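Local coordinates for Keto/oxoacid ferredoxin oxidoreductase, gamma subunit (Geobacter sulfurreducens, PDB 3ON3), which probably serves as the gamma subunit of a ferredoxin-dependent oxidoreductase that acts on the oxo group of keto or oxoacid donors, at residues D83-S86 / A87-K90; A150-K153 / A154-R158; F171-G174 / F175-A178. All coordinates share one frame; numbering follows the deposited sequence.

The three contacts are local and lie in series along the chain, so none nests inside or crosses another. Contact 1 closes the turn that leads from helix 79-85 toward the weakly bonded strand 89-90, just ahead of sheet strand 93-98. Contact 2 covers nearly all of helix 148-157 and the residue after it, and contact 3 lies within helix 164-181, which follows it in the chain. Contact 1 is on the opposite side of the chain's centre from both, about 28 Å and 24 Å between centres. Contacts 2 and 3 touch directly: the ring of Phe-171 packs against Ala-151, Glu-152 and Val-155, joining the last two helices of the chain.

Contact 1: residues D83-S86 / A87-K90; sequences DKYS and ADLK
Tyr-85 and Asp-88 meet in the turn that follows helix 79-85. Asp-88 N donates to Tyr-85 O at 3.2 Å, and one residue on Leu-89 N donates to Ser-86 O at 3.0 Å, in two overlapping i to i+3 turns. The side chain of Asp-88 folds back beside its own backbone N (chi1 -55°), which brings OD2 to the edge of the Tyr-85 ring, near its plane and 4.3 Å from CD1. That carboxylate also forms a salt bridge with Arg-9. One face of the tyrosine ring carries Lys-84 CG, 3.8 Å above the plane and over its centre. Ser-86 OG stands between its backbone N and carbonyl carbon (chi1 75°), 3.1 Å from Ala-87 N at an angle too poor for a hydrogen bond, and the side chain touches Pro-106. Leu-89 CB lies 3.4 Å from Ser-86 O, while the leucine side chain packs on Tyr-110. Backbone bonds between Cys-71 of strand 71-76 and both Asp-88 and Lys-90 continue the link to the sheet. The turn itself therefore rests on main-chain bonds, and the negative charge of Asp-88 is probably balanced by Arg-9, outside it.

Contact 2: residues A150-K153 / A154-R158; sequences AAEK and AVLSR. With SO4 (sulfate ion), chain C.
The CG methylene of Glu-152 lies 3.6 Å from Leu-156 CD1, one helical turn on, in the main side-chain contact of this part of helix 148-157. The two chains cross obliquely. A chi1 of -170° sets Glu-152 CG beside the carbonyl carbon, where it lies against the leucine methyl, and the extended chain carries OE2 on to a salt bridge with Arg-168 in helix 164-181. Leu-156 also packs on Val-164. Ala-154 touches Ile-24 and Ala-28 of helix 18-32; Val-155 touches Ile-133 and Leu-136 of helix 131-143.

The backbone bonds run from each residue to the fourth before it: Ala-154 N to Ala-150 O at 2.9 Å, Val-155 N to Ala-151 O at 2.7 Å and Leu-156 N to Glu-152 O at 2.9 Å. In the last turn Ser-157 N reaches Lys-153 O at 3.0 Å. The serine is modelled in two conformers, and an added bond to the same carbonyl from its OG in one of them is less certain.

Ionic contacts follow at Arg-158, just past the helix. A sulfate ion, probably from the crystallisation liquor, sits at the edge of the guanidinium and in its plane. Arg-158 NH1 donates to sulfate O1 at 3.0 Å in a nearly straight bond (169°), and Arg-158 NH2 donates to sulfate O3 at 2.8 Å. Arg-158 also forms a salt bridge with Glu-27, and the sulfate takes a further bond from Gly-17 N of the second subunit. The arginine charge is thus probably shared between a carboxylate and a bound anion, and the sulfate bridges the two subunits in this crystal.

Contact 3: residues F171-G174 / F175-A178; sequences FQMG and FEKA
An i to i+4 pair on helix 164-181, the last helix of the chain, joins Gln-172 to Glu-176 through their side chains. Gln-172 NE2 donates to Glu-176 OE2 at 2.9 Å, at an N-H...O angle of 161°. The donor arrives on the anti side, tilted out of the carboxylate plane, with amide and carboxylate planes 72° apart. The amide is also crowded against Glu-176 CG, which leaves the precise geometry of the bond less certain. Gln-172 turns at its second torsion (chi2 53°), and this bend swings the amide along the helix toward the glutamate. Its other end, OE1, bonds to Lys-148, whose charge also makes a cation-pi contact with the Phe-175 ring. With an alanine at Gln-172, OE2 of Glu-176 would probably lose this amide donor and Lys-148 one of its polar partners.

The backbone is regular alpha-helix, with Glu-176 N to Gln-172 O at 2.8 Å and Ala-178 N to Gly-174 O at 3.0 Å. Against helix 131-143, Phe-171 packs on Leu-136, Phe-175 on Ala-141 and Ala-178 on Ala-138. Towards helix 117-125, selenomethionine Met-173 and Lys-177 lie side by side and point the same way, their CE atoms 3.7 Å apart. Lys-177 NZ goes on to a hydrogen bond with Thr-120 and a salt bridge with Asp-124.

Contact 1: residues D83-S86 / A87-K90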
ATOM      1  N   ASP B  83      20.042  -3.459  10.711  1.00 55.40           N
ATOM      2  CA  ASP B  83      21.333  -3.651  10.051  1.00 61.69           C
ATOM      3  C   ASP B  83      21.303  -3.122   8.621  1.00 59.69           C
ATOM      4  O   ASP B  83      22.136  -2.310   8.221  1.00 61.34           O
ATOM      5  CB  ASP B  83      21.686  -5.134  10.026  1.00 63.69           C
ATOM      6  CG  ASP B  83      21.922  -5.700  11.406  1.00 67.21           C
ATOM      7  OD1 ASP B  83      21.996  -4.910  12.368  1.00 68.66           O
ATOM      8  OD2 ASP B  83      22.036  -6.938  11.528  1.00 63.79           O
ATOM      9  N   LYS B  84      20.319  -3.584   7.864  1.00 62.10           N
ATOM     10  CA  LYS B  84      20.172  -3.221   6.459  1.00 63.64           C
ATOM     11  C   LYS B  84      19.873  -1.740   6.205  1.00 63.59           C
ATOM     12  O   LYS B  84      20.344  -1.164   5.228  1.00 65.33           O
ATOM     13  CB  LYS B  84      19.071  -4.077   5.828  1.00 64.06           C
ATOM     14  CG  LYS B  84      18.880  -3.900   4.330  1.00 58.25           C
ATOM     15  CD  LYS B  84      17.975  -5.000   3.797  1.00 61.98           C
ATOM     16  CE  LYS B  84      17.818  -4.933   2.283  1.00 73.41           C
ATOM     17  NZ  LYS B  84      17.069  -6.111   1.744  1.00 81.59           N
ATOM     18  N   TYR B  85      19.089  -1.114   7.071  1.00 60.60           N
ATOM     19  CA  TYR B  85      18.512   0.172   6.702  1.00 50.00           C
ATOM     20  C   TYR B  85      19.027   1.423   7.419  1.00 58.47           C
ATOM     21  O   TYR B  85      18.827   2.536   6.929  1.00 62.70           O
ATOM     22  CB  TYR B  85      17.004   0.082   6.789  1.00 47.09           C
ATOM     23  CG  TYR B  85      16.411  -0.810   5.727  1.00 50.04           C
ATOM     24  CD1 TYR B  85      16.604  -0.535   4.378  1.00 54.00           C
ATOM     25  CD2 TYR B  85      15.651  -1.921   6.072  1.00 48.03           C
ATOM     26  CE1 TYR B  85      16.063  -1.351   3.394  1.00 59.64           C
ATOM     27  CE2 TYR B  85      15.103  -2.737   5.106  1.00 55.49           C
ATOM     28  CZ  TYR B  85      15.306  -2.449   3.763  1.00 63.89           C
ATOM     29  OH  TYR B  85      14.747  -3.262   2.791  1.00 58.41           O
ATOM     30  N   SER B  86      19.702   1.245   8.554  1.00 47.26           N
ATOM     31  CA  SER B  86      20.101   2.375   9.382  1.00 46.70           C
ATOM     32  C   SER B  86      21.048   3.348   8.682  1.00 58.54           C
ATOM     33  O   SER B  86      21.050   4.543   8.984  1.00 61.81           O
ATOM     34  CB  SER B  86      20.738   1.881  10.677  1.00 58.79           C
ATOM     35  OG  SER B  86      22.059   1.402  10.444  1.00 72.16           O
ATOM     36  N   ALA B  87      21.855   2.843   7.750  1.00 61.21           N
ATOM     37  CA  ALA B  87      22.836   3.677   7.062  1.00 67.15           C
ATOM     38  C   ALA B  87      22.189   4.842   6.318  1.00 71.45           C
ATOM     39  O   ALA B  87      22.813   5.887   6.122  1.00 72.15           O
ATOM     40  CB  ALA B  87      23.687   2.835   6.104  1.00 67.12           C
ATOM     41  N   ASP B  88      20.937   4.653   5.908  1.00 72.22           N
ATOM     42  CA  ASP B  88      20.198   5.675   5.167  1.00 76.17           C
ATOM     43  C   ASP B  88      19.650   6.766   6.087  1.00 64.20           C
ATOM     44  O   ASP B  88      19.493   7.912   5.679  1.00 61.46           O
ATOM     45  CB  ASP B  88      19.060   5.035   4.372  1.00 83.64           C
ATOM     46  CG  ASP B  88      19.543   3.920   3.456  1.00 94.18           C
ATOM     47  OD1 ASP B  88      20.695   3.999   2.965  1.00 95.33           O
ATOM     48  OD2 ASP B  88      18.772   2.961   3.231  1.00 97.18           O
ATOM     49  N   LEU B  89      19.382   6.408   7.334  1.00 60.44           N
ATOM     50  CA  LEU B  89      18.824   7.367   8.290  1.00 61.82           C
ATOM     51  C   LEU B  89      19.802   8.508   8.587  1.00 67.46           C
ATOM     52  O   LEU B  89      20.926   8.267   9.021  1.00 71.16           O
ATOM     53  CB  LEU B  89      18.455   6.660   9.583  1.00 54.89           C
ATOM     54  CG  LEU B  89      17.999   7.565  10.720  1.00 50.27           C
ATOM     55  CD1 LEU B  89      16.645   8.212  10.394  1.00 40.54           C
ATOM     56  CD2 LEU B  89      17.927   6.725  11.966  1.00 44.44           C
ATOM     57  N   LYS B  90      19.373   9.744   8.349  1.00 60.24           N
ATOM     58  CA  LYS B  90      20.240  10.894   8.547  1.00 61.67           C
ATOM     59  C   LYS B  90      20.655  11.006  10.014  1.00 68.15           C
ATOM     60  O   LYS B  90      19.933  10.556  10.906  1.00 68.05           O
ATOM     61  CB  LYS B  90      19.545  12.180   8.099  1.00 61.21           C
ATOM     62  CG  LYS B  90      18.442  12.627   9.035  1.00 63.42           C
ATOM     63  CD  LYS B  90      18.048  14.080   8.802  1.00 66.95           C
ATOM     64  CE  LYS B  90      16.728  14.404   9.498  1.00 69.10           C
ATOM     65  NZ  LYS B  90      16.696  13.987  10.937  1.00 62.31           N
TER

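Contact 2: residues A150-K153 / A154-R158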
ATOM      1  N   ALA B 150      -5.189  13.140  12.949  1.00 32.22           N
ATOM      2  CA  ALA B 150      -5.045  12.696  11.557  1.00 31.53           C
ATOM      3  C   ALA B 150      -4.701  11.218  11.497  1.00 35.72           C
ATOM      4  O   ALA B 150      -5.305  10.443  10.750  1.00 32.68           O
ATOM      5  CB  ALA B 150      -3.958  13.505  10.840  1.00 29.08           C
ATOM      6  N   ALA B 151      -3.714  10.832  12.290  1.00 34.58           N
ATOM      7  CA  ALA B 151      -3.235   9.459  12.300  1.00 28.87           C
ATOM      8  C   ALA B 151      -4.287   8.512  12.847  1.00 31.70           C
ATOM      9  O   ALA B 151      -4.468   7.398  12.329  1.00 33.09           O
ATOM     10  CB  ALA B 151      -1.913   9.342  13.107  1.00 30.11           C
ATOM     11  N   GLU B 152      -4.970   8.941  13.905  1.00 27.84           N
ATOM     12  CA  GLU B 152      -6.012   8.119  14.500  1.00 34.75           C
ATOM     13  C   GLU B 152      -7.133   7.841  13.480  1.00 39.84           C
ATOM     14  O   GLU B 152      -7.597   6.710  13.350  1.00 32.40           O
ATOM     15  CB  GLU B 152      -6.621   8.790  15.737  1.00 31.17           C
ATOM     16  CG  GLU B 152      -7.540   7.835  16.503  1.00 35.55           C
ATOM     17  CD  GLU B 152      -8.350   8.486  17.617  1.00 43.73           C
ATOM     18  OE1 GLU B 152      -8.383   9.737  17.722  1.00 44.22           O
ATOM     19  OE2 GLU B 152      -8.970   7.722  18.380  1.00 38.48           O
ATOM     20  N   LYS B 153      -7.581   8.891  12.795  1.00 40.03           N
ATOM     21  CA  LYS B 153      -8.626   8.767  11.776  1.00 37.79           C
ATOM     22  C   LYS B 153      -8.169   7.838  10.667  1.00 36.71           C
ATOM     23  O   LYS B 153      -8.902   6.928  10.283  1.00 39.61           O
ATOM     24  CB  LYS B 153      -8.996  10.126  11.186  1.00 38.81           C
ATOM     25  CG  LYS B 153      -9.856  11.006  12.097  1.00 46.15           C
ATOM     26  CD  LYS B 153     -10.435  12.163  11.319  1.00 51.34           C
ATOM     27  CE  LYS B 153     -11.322  13.030  12.179  1.00 62.81           C
ATOM     28  NZ  LYS B 153     -12.003  14.079  11.370  1.00 69.33           N
ATOM     29  N   ALA B 154      -6.954   8.067  10.169  1.00 34.56           N
ATOM     30  CA  ALA B 154      -6.341   7.168   9.180  1.00 37.54           C
ATOM     31  C   ALA B 154      -6.229   5.713   9.639  1.00 38.51           C
ATOM     32  O   ALA B 154      -6.525   4.805   8.865  1.00 40.13           O
ATOM     33  CB  ALA B 154      -4.969   7.701   8.709  1.00 33.23           C
ATOM     34  N   VAL B 155      -5.792   5.484  10.880  1.00 36.87           N
ATOM     35  CA  VAL B 155      -5.712   4.124  11.402  1.00 31.06           C
ATOM     36  C   VAL B 155      -7.089   3.475  11.375  1.00 34.29           C
ATOM     37  O   VAL B 155      -7.273   2.393  10.831  1.00 38.39           O
ATOM     38  CB  VAL B 155      -5.202   4.042  12.861  1.00 31.06           C
ATOM     39  CG1 VAL B 155      -5.398   2.632  13.405  1.00 30.29           C
ATOM     40  CG2 VAL B 155      -3.734   4.437  12.984  1.00 29.78           C
ATOM     41  N   LEU B 156      -8.061   4.152  11.960  1.00 32.17           N
ATOM     42  CA  LEU B 156      -9.358   3.537  12.202  1.00 39.20           C
ATOM     43  C   LEU B 156     -10.171   3.324  10.922  1.00 34.64           C
ATOM     44  O   LEU B 156     -11.049   2.492  10.886  1.00 36.30           O
ATOM     45  CB  LEU B 156     -10.139   4.350  13.235  1.00 48.14           C
ATOM     46  CG  LEU B 156      -9.405   4.472  14.574  1.00 47.86           C
ATOM     47  CD1 LEU B 156     -10.091   5.474  15.493  1.00 43.14           C
ATOM     48  CD2 LEU B 156      -9.288   3.111  15.238  1.00 41.90           C
ATOM     49  N   SER B 157      -9.857   4.070   9.876  1.00 33.55           N
ATOM     50  CA  SER B 157     -10.563   3.922   8.612  0.77 40.57           C
ATOM     51  C   SER B 157     -10.057   2.710   7.820  1.00 41.84           C
ATOM     52  O   SER B 157     -10.716   2.257   6.877  1.00 36.09           O
ATOM     53  CB  SER B 157     -10.437   5.193   7.776  0.77 38.81           C
ATOM     54  OG  SER B 157     -10.865   6.315   8.523  0.77 43.33           O
ATOM     55  N   ARG B 158      -8.904   2.177   8.217  1.00 40.49           N
ATOM     56  CA  ARG B 158      -8.313   1.014   7.549  1.00 45.95           C
ATOM     57  C   ARG B 158      -8.414  -0.257   8.397  1.00 44.09           C
ATOM     58  O   ARG B 158      -7.619  -1.173   8.266  1.00 50.50           O
ATOM     59  CB  ARG B 158      -6.845   1.298   7.212  1.00 48.37           C
ATOM     60  CG  ARG B 158      -6.665   2.387   6.175  1.00 52.66           C
ATOM     61  CD  ARG B 158      -6.411   1.751   4.847  1.00 48.39           C
ATOM     62  NE  ARG B 158      -6.423   2.672   3.721  1.00 40.92           N
ATOM     63  CZ  ARG B 158      -6.743   2.287   2.490  1.00 35.85           C
ATOM     64  NH1 ARG B 158      -7.088   1.026   2.277  1.00 38.85           N
ATOM     65  NH2 ARG B 158      -6.735   3.147   1.487  1.00 34.01           N
TER
HETATM   66  S   SO4 C 183      -8.228   1.220  -1.306  1.00 49.41           S
HETATM   67  O1  SO4 C 183      -7.459   0.189  -0.624  1.00 53.31           O
HETATM   68  O2  SO4 C 183      -9.406   0.608  -1.891  1.00 64.26           O
HETATM   69  O3  SO4 C 183      -8.636   2.219  -0.320  1.00 62.86           O
HETATM   70  O4  SO4 C 183      -7.453   1.889  -2.345  1.00 56.89           O

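Contact 3: residues F171-G174 / F175-A178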
ATOM      1  N   PHE B 171      -2.858   1.761  18.920  1.00 28.77           N
ATOM      2  CA  PHE B 171      -2.366   3.058  18.490  1.00 31.38           C
ATOM      3  C   PHE B 171      -2.026   3.939  19.698  1.00 35.68           C
ATOM      4  O   PHE B 171      -0.955   4.539  19.756  1.00 32.02           O
ATOM      5  CB  PHE B 171      -3.413   3.735  17.603  1.00 36.43           C
ATOM      6  CG  PHE B 171      -3.134   5.190  17.321  1.00 40.61           C
ATOM      7  CD1 PHE B 171      -2.189   5.560  16.368  1.00 34.71           C
ATOM      8  CD2 PHE B 171      -3.844   6.189  17.982  1.00 40.04           C
ATOM      9  CE1 PHE B 171      -1.941   6.904  16.097  1.00 37.12           C
ATOM     10  CE2 PHE B 171      -3.598   7.544  17.721  1.00 36.80           C
ATOM     11  CZ  PHE B 171      -2.652   7.900  16.778  1.00 39.50           C
ATOM     12  N   GLN B 172      -2.951   4.014  20.653  1.00 33.65           N
ATOM     13  CA  GLN B 172      -2.768   4.830  21.855  1.00 33.80           C
ATOM     14  C   GLN B 172      -1.536   4.373  22.635  1.00 39.85           C
ATOM     15  O   GLN B 172      -0.713   5.180  23.040  1.00 41.92           O
ATOM     16  CB  GLN B 172      -4.025   4.761  22.740  1.00 31.81           C
ATOM     17  CG  GLN B 172      -3.919   5.520  24.046  1.00 39.90           C
ATOM     18  CD  GLN B 172      -3.495   6.961  23.848  1.00 38.98           C
ATOM     19  OE1 GLN B 172      -3.946   7.634  22.932  1.00 38.28           O
ATOM     20  NE2 GLN B 172      -2.610   7.429  24.703  1.00 35.82           N
HETATM   21  N   MSE B 173      -1.407   3.065  22.816  1.00 37.92           N
HETATM   22  CA  MSE B 173      -0.290   2.500  23.557  1.00 36.57           C
HETATM   23  C   MSE B 173       1.060   2.685  22.883  1.00 37.60           C
HETATM   24  O   MSE B 173       2.062   2.947  23.562  1.00 28.73           O
HETATM   25  CB  MSE B 173      -0.524   1.026  23.852  1.00 40.54           C
HETATM   26  CG  MSE B 173      -1.727   0.776  24.745  1.00 51.98           C
HETATM   27 SE   MSE B 173      -1.621  -0.954  25.647  1.00 81.46          SE
HETATM   28  CE  MSE B 173      -0.154  -0.544  26.873  1.00 73.76           C
ATOM     29  N   GLY B 174       1.106   2.512  21.565  1.00 34.07           N
ATOM     30  CA  GLY B 174       2.326   2.799  20.833  1.00 30.31           C
ATOM     31  C   GLY B 174       2.737   4.244  21.123  1.00 38.01           C
ATOM     32  O   GLY B 174       3.899   4.560  21.446  1.00 35.15           O
ATOM     33  N   PHE B 175       1.751   5.121  20.995  1.00 32.15           N
ATOM     34  CA  PHE B 175       1.891   6.549  21.222  1.00 38.83           C
ATOM     35  C   PHE B 175       2.437   6.834  22.612  1.00 40.50           C
ATOM     36  O   PHE B 175       3.424   7.549  22.762  1.00 38.78           O
ATOM     37  CB  PHE B 175       0.520   7.210  21.059  1.00 36.30           C
ATOM     38  CG  PHE B 175       0.545   8.707  21.079  1.00 36.35           C
ATOM     39  CD1 PHE B 175       0.772   9.424  19.909  1.00 36.68           C
ATOM     40  CD2 PHE B 175       0.272   9.400  22.252  1.00 35.04           C
ATOM     41  CE1 PHE B 175       0.755  10.802  19.910  1.00 34.00           C
ATOM     42  CE2 PHE B 175       0.245  10.792  22.263  1.00 38.94           C
ATOM     43  CZ  PHE B 175       0.485  11.494  21.093  1.00 34.95           C
ATOM     44  N   GLU B 176       1.803   6.257  23.626  1.00 41.90           N
ATOM     45  CA  GLU B 176       2.189   6.515  25.010  1.00 39.49           C
ATOM     46  C   GLU B 176       3.611   6.023  25.301  1.00 42.78           C
ATOM     47  O   GLU B 176       4.427   6.768  25.844  1.00 32.96           O
ATOM     48  CB  GLU B 176       1.240   5.820  25.979  1.00 33.71           C
ATOM     49  CG  GLU B 176      -0.195   6.260  25.925  1.00 49.02           C
ATOM     50  CD  GLU B 176      -1.074   5.400  26.792  1.00 46.77           C
ATOM     51  OE1 GLU B 176      -0.650   4.278  27.143  1.00 45.96           O
ATOM     52  OE2 GLU B 176      -2.190   5.838  27.115  1.00 57.44           O
ATOM     53  N   LYS B 177       3.881   4.764  24.961  1.00 41.82           N
ATOM     54  CA  LYS B 177       5.155   4.120  25.300  1.00 43.60           C
ATOM     55  C   LYS B 177       6.357   4.752  24.600  1.00 41.04           C
ATOM     56  O   LYS B 177       7.416   4.884  25.202  1.00 41.46           O
ATOM     57  CB  LYS B 177       5.123   2.621  25.014  1.00 40.59           C
ATOM     58  CG  LYS B 177       4.182   1.821  25.894  1.00 41.98           C
ATOM     59  CD  LYS B 177       4.489   0.341  25.751  1.00 43.65           C
ATOM     60  CE  LYS B 177       3.548  -0.522  26.551  1.00 50.13           C
ATOM     61  NZ  LYS B 177       4.128  -1.887  26.732  1.00 54.74           N
ATOM     62  N   ALA B 178       6.201   5.145  23.342  1.00 35.16           N
ATOM     63  CA  ALA B 178       7.274   5.869  22.668  1.00 35.95           C
ATOM     64  C   ALA B 178       7.658   7.153  23.416  1.00 38.69           C
ATOM     65  O   ALA B 178       8.838   7.469  23.556  1.00 40.71           O
ATOM     66  CB  ALA B 178       6.893   6.197  21.249  1.00 31.93           C
TER